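Phosphodiesterase (Pseudomonas aeruginosa, PDB 4G75) is a colicin M-like bacteriocin, a metal-binding hydrolase that probably kills susceptible bacteria by breaking down the lipid-linked precursor of peptidoglycan. Local coordinates at residues Leu102-Arg106 and Ile107-Asn111; Glu256-Thr259 and Arg260-Arg263; Gly23-Gly26 and Ala27-Pro30. All coordinates share one frame; numbering follows the deposited sequence.

In the fold
Along the chain interaction 3 comes first, interaction 1 next and interaction 2 last, each one a local contact within a continuous stretch. Interaction 3 forms the turn between helices 18-24 and 34-49, at the periphery of the protein, about 34 Å from the chain centre. Interaction 1, on the same side of that centre, starts helix 106-113 just after helix 81-102; the centres of interactions 1 and 3 are about 25 Å apart. Interaction 2 covers about two turns of helix 255-264, which packs on helix 55-65, and its centre lies about 29 Å from that of interaction 1, across the chain centre. All three are away from the magnesium site.

Interaction 1. Residues Leu102-Arg106 and Ile107-Asn111; sequences LGDDR and ITAMN
Asp105 meets Thr108 with both of its carboxylate oxygens, each taking a different donor. OD1 accepts the hydroxyl hydrogen of Thr108 OG1 at 2.6 Å, on the syn side of the carboxylate. OD2 accepts from the Thr108 backbone N at 3.1 Å; the N-H points almost straight at it (172°), but from above, 52° out of the carboxylate plane. The two side chains cross at about a right angle. Asp105 is led into this grip by its first torsion, chi1 63°, which sets CG between its own N and carbonyl carbon and turns the carboxylate back over the first turn.

This is the N-cap of helix 106-113, and the carboxylate serves an amide that has no earlier helical carbonyl to bind. A water serves the amide just before it, donating to Asp105 OD2 at 2.7 Å and accepting from Ile107 N at 3.0 Å. With these donors and the start of the helix beside it, the carboxylate would be expected to favour its charged form. Regular i to i+4 bonding begins at once, Ala109 N giving to Asp105 O (2.9 Å) and Met110 N, of a selenomethionine, to Arg106 O (3.1 Å). Arg106 O has a second donor in the hydroxyl of Tyr142.

Asp104, one residue before the cap, packs with its carbon: CB touches Ala109 CB at 3.6 Å, while OD1 comes to 3.7 Å from the Thr108 CG2 methyl. Its charge is paired farther along the helix, OD2 making a salt bridge to Arg112 NE. Arg106 extends its chain in another direction, where NE forms a salt bridge with Asp4 OD2 and NH1 donates to Thr8 O.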
ATOM      1  N   LEU A 102      15.885  -0.636  -2.266  1.00 13.12           N
ATOM      2  CA  LEU A 102      17.082  -1.258  -1.712  1.00 11.09           C
ATOM      3  C   LEU A 102      16.942  -2.750  -1.446  1.00 16.12           C
ATOM      4  O   LEU A 102      17.930  -3.420  -1.159  1.00 12.12           O
ATOM      5  CB  LEU A 102      17.492  -0.552  -0.415  1.00  7.35           C
ATOM      6  CG  LEU A 102      17.668   0.967  -0.431  1.00 16.16           C
ATOM      7  CD1 LEU A 102      18.006   1.473   0.968  1.00 11.87           C
ATOM      8  CD2 LEU A 102      18.736   1.379  -1.438  1.00 18.01           C
ATOM      9  N   GLY A 103      15.722  -3.271  -1.525  1.00 11.20           N
ATOM     10  CA  GLY A 103      15.475  -4.659  -1.175  1.00 11.07           C
ATOM     11  C   GLY A 103      15.660  -4.952   0.305  1.00  9.69           C
ATOM     12  O   GLY A 103      15.948  -6.090   0.692  1.00 14.04           O
ATOM     13  N   ASP A 104      15.507  -3.928   1.137  1.00 10.44           N
ATOM     14  CA  ASP A 104      15.558  -4.106   2.584  1.00 12.42           C
ATOM     15  C   ASP A 104      14.482  -5.071   3.071  1.00 10.17           C
ATOM     16  O   ASP A 104      13.348  -5.035   2.597  1.00 10.69           O
ATOM     17  CB  ASP A 104      15.316  -2.771   3.288  1.00  9.13           C
ATOM     18  CG  ASP A 104      16.548  -1.894   3.343  1.00 15.37           C
ATOM     19  OD1 ASP A 104      17.667  -2.401   3.097  1.00 12.71           O
ATOM     20  OD2 ASP A 104      16.387  -0.695   3.658  1.00 12.96           O
ATOM     21  N   ASP A 105      14.831  -5.909   4.043  1.00  9.07           N
ATOM     22  CA  ASP A 105      13.831  -6.668   4.781  1.00 10.65           C
ATOM     23  C   ASP A 105      13.023  -5.657   5.593  1.00  8.05           C
ATOM     24  O   ASP A 105      13.411  -4.501   5.699  1.00 11.32           O
ATOM     25  CB  ASP A 105      14.495  -7.680   5.711  1.00 12.95           C
ATOM     26  CG  ASP A 105      15.348  -7.012   6.785  1.00 12.31           C
ATOM     27  OD1 ASP A 105      16.521  -6.690   6.505  1.00 31.62           O
ATOM     28  OD2 ASP A 105      14.845  -6.816   7.906  1.00 16.86           O
ATOM     29  N   ARG A 106      11.918  -6.092   6.180  1.00  7.20           N
ATOM     30  CA  ARG A 106      10.972  -5.158   6.784  1.00  5.69           C
ATOM     31  C   ARG A 106      11.581  -4.352   7.914  1.00  7.33           C
ATOM     32  O   ARG A 106      11.445  -3.123   7.969  1.00 11.93           O
ATOM     33  CB  ARG A 106       9.742  -5.910   7.289  1.00 10.15           C
ATOM     34  CG  ARG A 106       8.946  -6.530   6.154  1.00  6.65           C
ATOM     35  CD  ARG A 106       7.892  -7.486   6.669  1.00  6.58           C
ATOM     36  NE  ARG A 106       7.306  -8.275   5.584  1.00  8.33           N
ATOM     37  CZ  ARG A 106       6.381  -9.209   5.766  1.00 12.35           C
ATOM     38  NH1 ARG A 106       5.923  -9.453   6.986  1.00 10.66           N
ATOM     39  NH2 ARG A 106       5.913  -9.903   4.733  1.00  9.75           N
ATOM     40  N   ILE A 107      12.249  -5.050   8.823  1.00  7.15           N
ATOM     41  CA  ILE A 107      12.823  -4.399   9.990  1.00  4.87           C
ATOM     42  C   ILE A 107      13.921  -3.426   9.578  1.00 10.24           C
ATOM     43  O   ILE A 107      13.940  -2.274  10.021  1.00  7.05           O
ATOM     44  CB  ILE A 107      13.311  -5.440  11.019  1.00  7.33           C
ATOM     45  CG1 ILE A 107      12.105  -6.200  11.582  1.00  6.36           C
ATOM     46  CG2 ILE A 107      14.117  -4.765  12.132  1.00  8.10           C
ATOM     47  CD1 ILE A 107      12.455  -7.410  12.419  1.00 13.41           C
ATOM     48  N   THR A 108      14.819  -3.870   8.706  1.00  8.65           N
ATOM     49  CA  THR A 108      15.876  -2.985   8.222  1.00  8.85           C
ATOM     50  C   THR A 108      15.289  -1.756   7.528  1.00  9.43           C
ATOM     51  O   THR A 108      15.766  -0.640   7.706  1.00  8.99           O
ATOM     52  CB  THR A 108      16.830  -3.707   7.259  1.00 11.60           C
ATOM     53  OG1 THR A 108      17.478  -4.786   7.946  1.00 15.24           O
ATOM     54  CG2 THR A 108      17.883  -2.747   6.727  1.00 11.76           C
ATOM     55  N   ALA A 109      14.256  -1.972   6.725  1.00  8.65           N
ATOM     56  CA  ALA A 109      13.630  -0.883   5.996  1.00  6.99           C
ATOM     57  C   ALA A 109      13.112   0.181   6.962  1.00 13.08           C
ATOM     58  O   ALA A 109      13.296   1.369   6.732  1.00 11.50           O
ATOM     59  CB  ALA A 109      12.501  -1.416   5.119  1.00  5.83           C
HETATM   60  N   MSE A 110      12.478  -0.250   8.047  1.00  7.59           N
HETATM   61  CA  MSE A 110      11.935   0.694   9.016  1.00  9.08           C
HETATM   62  C   MSE A 110      13.041   1.381   9.814  1.00 10.67           C
HETATM   63  O   MSE A 110      12.984   2.581  10.044  1.00  9.59           O
HETATM   64  CB  MSE A 110      10.951   0.016   9.964  1.00 10.42           C
HETATM   65  CG  MSE A 110      10.393   0.958  11.015  1.00 10.02           C
HETATM   66 SE   MSE A 110       9.312   2.390  10.223  1.00 21.87          SE
HETATM   67  CE  MSE A 110       7.672   1.337  10.039  1.00 14.38           C
ATOM     68  N   ASN A 111      14.049   0.630  10.239  1.00 10.63           N
ATOM     69  CA  ASN A 111      15.149   1.249  10.981  1.00  7.22           C
ATOM     70  C   ASN A 111      15.902   2.269  10.146  1.00 12.30           C
ATOM     71  O   ASN A 111      16.304   3.322  10.648  1.00 13.92           O
ATOM     72  CB  ASN A 111      16.100   0.195  11.546  1.00  7.01           C
ATOM     73  CG  ASN A 111      15.485  -0.580  12.690  1.00  7.14           C
ATOM     74  OD1 ASN A 111      14.595  -0.084  13.377  1.00  9.31           O
ATOM     75  ND2 ASN A 111      15.960  -1.807  12.901  1.00  9.15           N
TER
HETATM   76  O   HOH W   1      12.570  -8.014   8.801  1.00 14.80           O

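Interaction 2. Residues Glu256-Thr259 and Arg260-Arg263; sequences EGMT and RLGR
Helix 255-264 brings Thr259 and Arg263 together one turn apart, with the threonine methyl lying on the arginine's flat end. CG2 of Thr259 sits over the centre of one guanidinium face, 3.5 Å from Arg263 CZ, and the two side chains run side by side in the same direction. Thr259 presents that methyl because CG2 stands trans to its own N; OG1 (chi1 -54°) instead lies beside the N and hydrogen-bonds to Ala255 O, one turn back. The arginine chain is extended, and on its way out its CG passes 3.5 Å from Thr259 O.

Beneath the side chains the four i to i+4 bonds of an alpha-helix follow in order. Leu261 N to Gly257 O is short and straight, 2.9 Å and 168°, and Gly262 N reaches Met258 O over 2.9 Å. The last in the series, Arg263 N to Thr259 O, is stretched to 3.2 Å and bent to 139°. Arg263 N also makes a weak bond to Arg260 O, an i to i+3 link in the last turn of this helix.

On the inward side Met258, a selenomethionine, and Leu261 point the same way, SE lying 4.1 Å from Leu261 CD2. Both side chains pack on helix 55-65, where they share Leu59; Met258 also touches Trp54, and Leu261 touches Trp62. Arg260, on an exposed face, sends its extended chain to a salt bridge between NE and Glu264 OE2, with a cation-pi contact to Trp68.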
ATOM      1  N   GLU A 256     -14.825   1.342   9.794  1.00  9.65           N
ATOM      2  CA  GLU A 256     -15.563   2.489  10.320  1.00 15.12           C
ATOM      3  C   GLU A 256     -14.592   3.578  10.774  1.00 11.14           C
ATOM      4  O   GLU A 256     -14.786   4.765  10.489  1.00 12.59           O
ATOM      5  CB  GLU A 256     -16.490   2.066  11.464  1.00 18.33           C
ATOM      6  CG  GLU A 256     -17.381   3.185  11.990  1.00 28.70           C
ATOM      7  CD  GLU A 256     -18.543   2.674  12.830  1.00 63.14           C
ATOM      8  OE1 GLU A 256     -18.852   1.465  12.752  1.00 41.25           O
ATOM      9  OE2 GLU A 256     -19.151   3.485  13.564  1.00 51.28           O
ATOM     10  N   GLY A 257     -13.539   3.164  11.474  1.00 10.39           N
ATOM     11  CA  GLY A 257     -12.542   4.094  11.966  1.00 11.99           C
ATOM     12  C   GLY A 257     -11.821   4.795  10.833  1.00 12.25           C
ATOM     13  O   GLY A 257     -11.613   6.003  10.876  1.00 10.55           O
HETATM   14  N   MSE A 258     -11.440   4.035   9.812  1.00  9.26           N
HETATM   15  CA  MSE A 258     -10.710   4.602   8.683  1.00  9.59           C
HETATM   16  C   MSE A 258     -11.589   5.562   7.886  1.00 10.24           C
HETATM   17  O   MSE A 258     -11.115   6.584   7.409  1.00 11.51           O
HETATM   18  CB  MSE A 258     -10.142   3.493   7.778  1.00 11.90           C
HETATM   19  CG  MSE A 258      -9.063   2.630   8.447  1.00  8.24           C
HETATM   20 SE   MSE A 258      -7.521   3.692   9.009  1.00 20.76          SE
HETATM   21  CE  MSE A 258      -6.788   4.090   7.233  1.00 16.95           C
ATOM     22  N   THR A 259     -12.870   5.231   7.748  1.00 11.20           N
ATOM     23  CA  THR A 259     -13.814   6.123   7.076  1.00 12.35           C
ATOM     24  C   THR A 259     -13.913   7.461   7.814  1.00 12.19           C
ATOM     25  O   THR A 259     -13.917   8.525   7.190  1.00 14.30           O
ATOM     26  CB  THR A 259     -15.206   5.479   6.955  1.00 11.09           C
ATOM     27  OG1 THR A 259     -15.077   4.201   6.324  1.00 18.28           O
ATOM     28  CG2 THR A 259     -16.144   6.349   6.130  1.00 15.53           C
ATOM     29  N   ARG A 260     -13.981   7.404   9.142  1.00 11.58           N
ATOM     30  CA  ARG A 260     -14.034   8.622   9.939  1.00 13.03           C
ATOM     31  C   ARG A 260     -12.737   9.406   9.795  1.00 13.82           C
ATOM     32  O   ARG A 260     -12.758  10.619   9.585  1.00 14.84           O
ATOM     33  CB  ARG A 260     -14.322   8.316  11.410  1.00 12.76           C
ATOM     34  CG  ARG A 260     -14.579   9.568  12.238  1.00 14.77           C
ATOM     35  CD  ARG A 260     -14.929   9.236  13.683  1.00 18.77           C
ATOM     36  NE  ARG A 260     -15.015  10.446  14.492  1.00 22.60           N
ATOM     37  CZ  ARG A 260     -15.438  10.478  15.750  1.00 14.11           C
ATOM     38  NH1 ARG A 260     -15.820   9.360  16.351  1.00 18.72           N
ATOM     39  NH2 ARG A 260     -15.478  11.634  16.408  1.00 19.46           N
ATOM     40  N   LEU A 261     -11.606   8.707   9.889  1.00 12.28           N
ATOM     41  CA  LEU A 261     -10.309   9.344   9.686  1.00  9.84           C
ATOM     42  C   LEU A 261     -10.252  10.075   8.342  1.00  9.47           C
ATOM     43  O   LEU A 261      -9.788  11.214   8.257  1.00 12.98           O
ATOM     44  CB  LEU A 261      -9.183   8.306   9.774  1.00 10.53           C
ATOM     45  CG  LEU A 261      -7.772   8.809   9.461  1.00 12.64           C
ATOM     46  CD1 LEU A 261      -7.384   9.937  10.399  1.00 12.96           C
ATOM     47  CD2 LEU A 261      -6.761   7.673   9.547  1.00 10.76           C
ATOM     48  N   GLY A 262     -10.722   9.414   7.288  1.00  9.27           N
ATOM     49  CA  GLY A 262     -10.688  10.001   5.961  1.00 12.85           C
ATOM     50  C   GLY A 262     -11.490  11.280   5.859  1.00 18.90           C
ATOM     51  O   GLY A 262     -11.157  12.178   5.082  1.00 18.13           O
ATOM     52  N   ARG A 263     -12.558  11.362   6.642  1.00 13.97           N
ATOM     53  CA  ARG A 263     -13.420  12.539   6.625  1.00 15.46           C
ATOM     54  C   ARG A 263     -12.854  13.696   7.443  1.00 19.04           C
ATOM     55  O   ARG A 263     -13.260  14.840   7.269  1.00 21.56           O
ATOM     56  CB  ARG A 263     -14.822  12.176   7.117  1.00 11.79           C
ATOM     57  CG  ARG A 263     -15.614  11.378   6.107  1.00 16.61           C
ATOM     58  CD  ARG A 263     -16.781  10.634   6.732  1.00 15.66           C
ATOM     59  NE  ARG A 263     -17.463   9.812   5.735  1.00 17.04           N
ATOM     60  CZ  ARG A 263     -18.447   8.964   6.011  1.00 19.63           C
ATOM     61  NH1 ARG A 263     -18.872   8.830   7.260  1.00 18.38           N
ATOM     62  NH2 ARG A 263     -19.006   8.256   5.039  1.00 21.37           N
TER

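Interaction 3. Residues Gly23-Gly26 and Ala27-Pro30; sequences GNNG and ANWP
The indole of Trp29 is approached obliquely by two backbone oxygens, Asn25 O lying 3.3 Å from CD1 and Gly23 O lying 3.3 Å from NE1. It closes a turn in which Asn25 forms an Asx turn leading into a short 3-10 segment after helix 18-24. The contact of Gly23 O with NE1 is not a hydrogen bond, since the angle is poor; the indole N-H is taken by Tyr22 O instead, while Gly23 O accepts from the side chain of Gln36. The other flat groups are the amides of Asn25 and Asn28, whose side chains cross at about a right angle with the amide planes 51° apart.

In the Asx turn Asn25 OD1 reaches forward to Ala27 N at 3.0 Å, the N-H arriving well above the plane of the side-chain carbonyl. Its extended first torsion (CG trans to N, chi1 176°) carries the amide forward to that N. Two i to i+3 bonds follow: Asn28 N to Asn25 O at 2.9 Å and Trp29 N to Gly26 O at 3.0 Å. Asn25 therefore uses its backbone and side-chain oxygens on two successive amides.

With its CG beside its own N, Asn28 folds back along the turn, and its ND2 comes within 3.5 Å of Asn25 CB. That ND2 has two acceptors, Tyr22 O and a water. Tyr22 O thus receives both Asn28 ND2 and the Trp29 indole, tying the turn back to the helix. The water spans the two asparagines, accepting from Asn28 ND2 at 2.8 Å and from Asn25 ND2 at 3.2 Å.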
ATOM      1  N   GLY A  23      15.009   5.287  22.702  1.00 10.62           N
ATOM      2  CA  GLY A  23      14.143   5.694  23.787  1.00  6.55           C
ATOM      3  C   GLY A  23      14.404   4.927  25.070  1.00 11.22           C
ATOM      4  O   GLY A  23      14.300   5.491  26.163  1.00 10.33           O
ATOM      5  N   ASN A  24      14.757   3.651  24.942  1.00  8.41           N
ATOM      6  CA  ASN A  24      14.902   2.775  26.109  1.00 11.73           C
ATOM      7  C   ASN A  24      16.312   2.754  26.703  1.00 12.26           C
ATOM      8  O   ASN A  24      16.563   2.088  27.715  1.00 11.72           O
ATOM      9  CB  ASN A  24      14.447   1.346  25.799  1.00 13.73           C
ATOM     10  CG  ASN A  24      14.210   0.532  27.057  1.00 12.73           C
ATOM     11  OD1 ASN A  24      13.544   0.989  27.981  1.00 11.33           O
ATOM     12  ND2 ASN A  24      14.760  -0.679  27.099  1.00  9.94           N
ATOM     13  N   ASN A  25      17.224   3.488  26.080  1.00 14.32           N
ATOM     14  CA  ASN A  25      18.579   3.634  26.606  1.00 17.18           C
ATOM     15  C   ASN A  25      18.654   4.826  27.559  1.00 15.20           C
ATOM     16  O   ASN A  25      18.760   5.970  27.125  1.00 17.61           O
ATOM     17  CB  ASN A  25      19.583   3.792  25.463  1.00 19.33           C
ATOM     18  CG  ASN A  25      20.997   4.041  25.954  1.00 21.35           C
ATOM     19  OD1 ASN A  25      21.256   4.066  27.159  1.00 23.85           O
ATOM     20  ND2 ASN A  25      21.922   4.230  25.017  1.00 25.26           N
ATOM     21  N   GLY A  26      18.598   4.544  28.858  1.00 17.71           N
ATOM     22  CA  GLY A  26      18.536   5.582  29.868  1.00 19.20           C
ATOM     23  C   GLY A  26      19.690   6.563  29.806  1.00 18.53           C
ATOM     24  O   GLY A  26      19.557   7.710  30.226  1.00 22.28           O
ATOM     25  N   ALA A  27      20.821   6.113  29.276  1.00 24.20           N
ATOM     26  CA  ALA A  27      21.996   6.970  29.156  1.00 20.96           C
ATOM     27  C   ALA A  27      21.713   8.183  28.281  1.00 23.71           C
ATOM     28  O   ALA A  27      22.401   9.196  28.380  1.00 21.74           O
ATOM     29  CB  ALA A  27      23.180   6.189  28.610  1.00 23.21           C
ATOM     30  N   ASN A  28      20.702   8.072  27.424  1.00 20.88           N
ATOM     31  CA  ASN A  28      20.329   9.159  26.520  1.00 19.74           C
ATOM     32  C   ASN A  28      19.464  10.225  27.175  1.00 18.92           C
ATOM     33  O   ASN A  28      19.271  11.302  26.613  1.00 22.88           O
ATOM     34  CB  ASN A  28      19.575   8.610  25.302  1.00 18.78           C
ATOM     35  CG  ASN A  28      20.451   7.772  24.404  1.00 22.01           C
ATOM     36  OD1 ASN A  28      21.653   8.006  24.299  1.00 22.42           O
ATOM     37  ND2 ASN A  28      19.851   6.787  23.741  1.00 18.09           N
ATOM     38  N   TRP A  29      18.934   9.922  28.353  1.00 18.24           N
ATOM     39  CA  TRP A  29      17.861  10.738  28.911  1.00 14.53           C
ATOM     40  C   TRP A  29      18.101  11.203  30.346  1.00 14.38           C
ATOM     41  O   TRP A  29      17.777  10.495  31.288  1.00 24.97           O
ATOM     42  CB  TRP A  29      16.544   9.971  28.813  1.00 13.35           C
ATOM     43  CG  TRP A  29      16.244   9.531  27.402  1.00 21.68           C
ATOM     44  CD1 TRP A  29      16.439   8.292  26.870  1.00 13.96           C
ATOM     45  CD2 TRP A  29      15.720  10.343  26.341  1.00 13.73           C
ATOM     46  NE1 TRP A  29      16.056   8.275  25.548  1.00 11.41           N
ATOM     47  CE2 TRP A  29      15.609   9.523  25.202  1.00 10.29           C
ATOM     48  CE3 TRP A  29      15.322  11.681  26.250  1.00 18.05           C
ATOM     49  CZ2 TRP A  29      15.122   9.997  23.982  1.00 13.29           C
ATOM     50  CZ3 TRP A  29      14.834  12.148  25.043  1.00 12.77           C
ATOM     51  CH2 TRP A  29      14.740  11.308  23.924  1.00 14.43           C
ATOM     52  N   PRO A  30      18.650  12.414  30.502  1.00 18.59           N
ATOM     53  CA  PRO A  30      18.953  12.984  31.819  1.00 33.95           C
ATOM     54  C   PRO A  30      17.711  13.143  32.697  1.00 34.84           C
ATOM     55  O   PRO A  30      17.828  13.133  33.920  1.00 26.51           O
ATOM     56  CB  PRO A  30      19.527  14.365  31.470  1.00 22.84           C
ATOM     57  CG  PRO A  30      18.984  14.653  30.095  1.00 37.92           C
ATOM     58  CD  PRO A  30      19.056  13.327  29.421  1.00 21.86           C
TER
HETATM   59  O   HOH W   2      21.040   4.896  22.035  1.00 29.49           O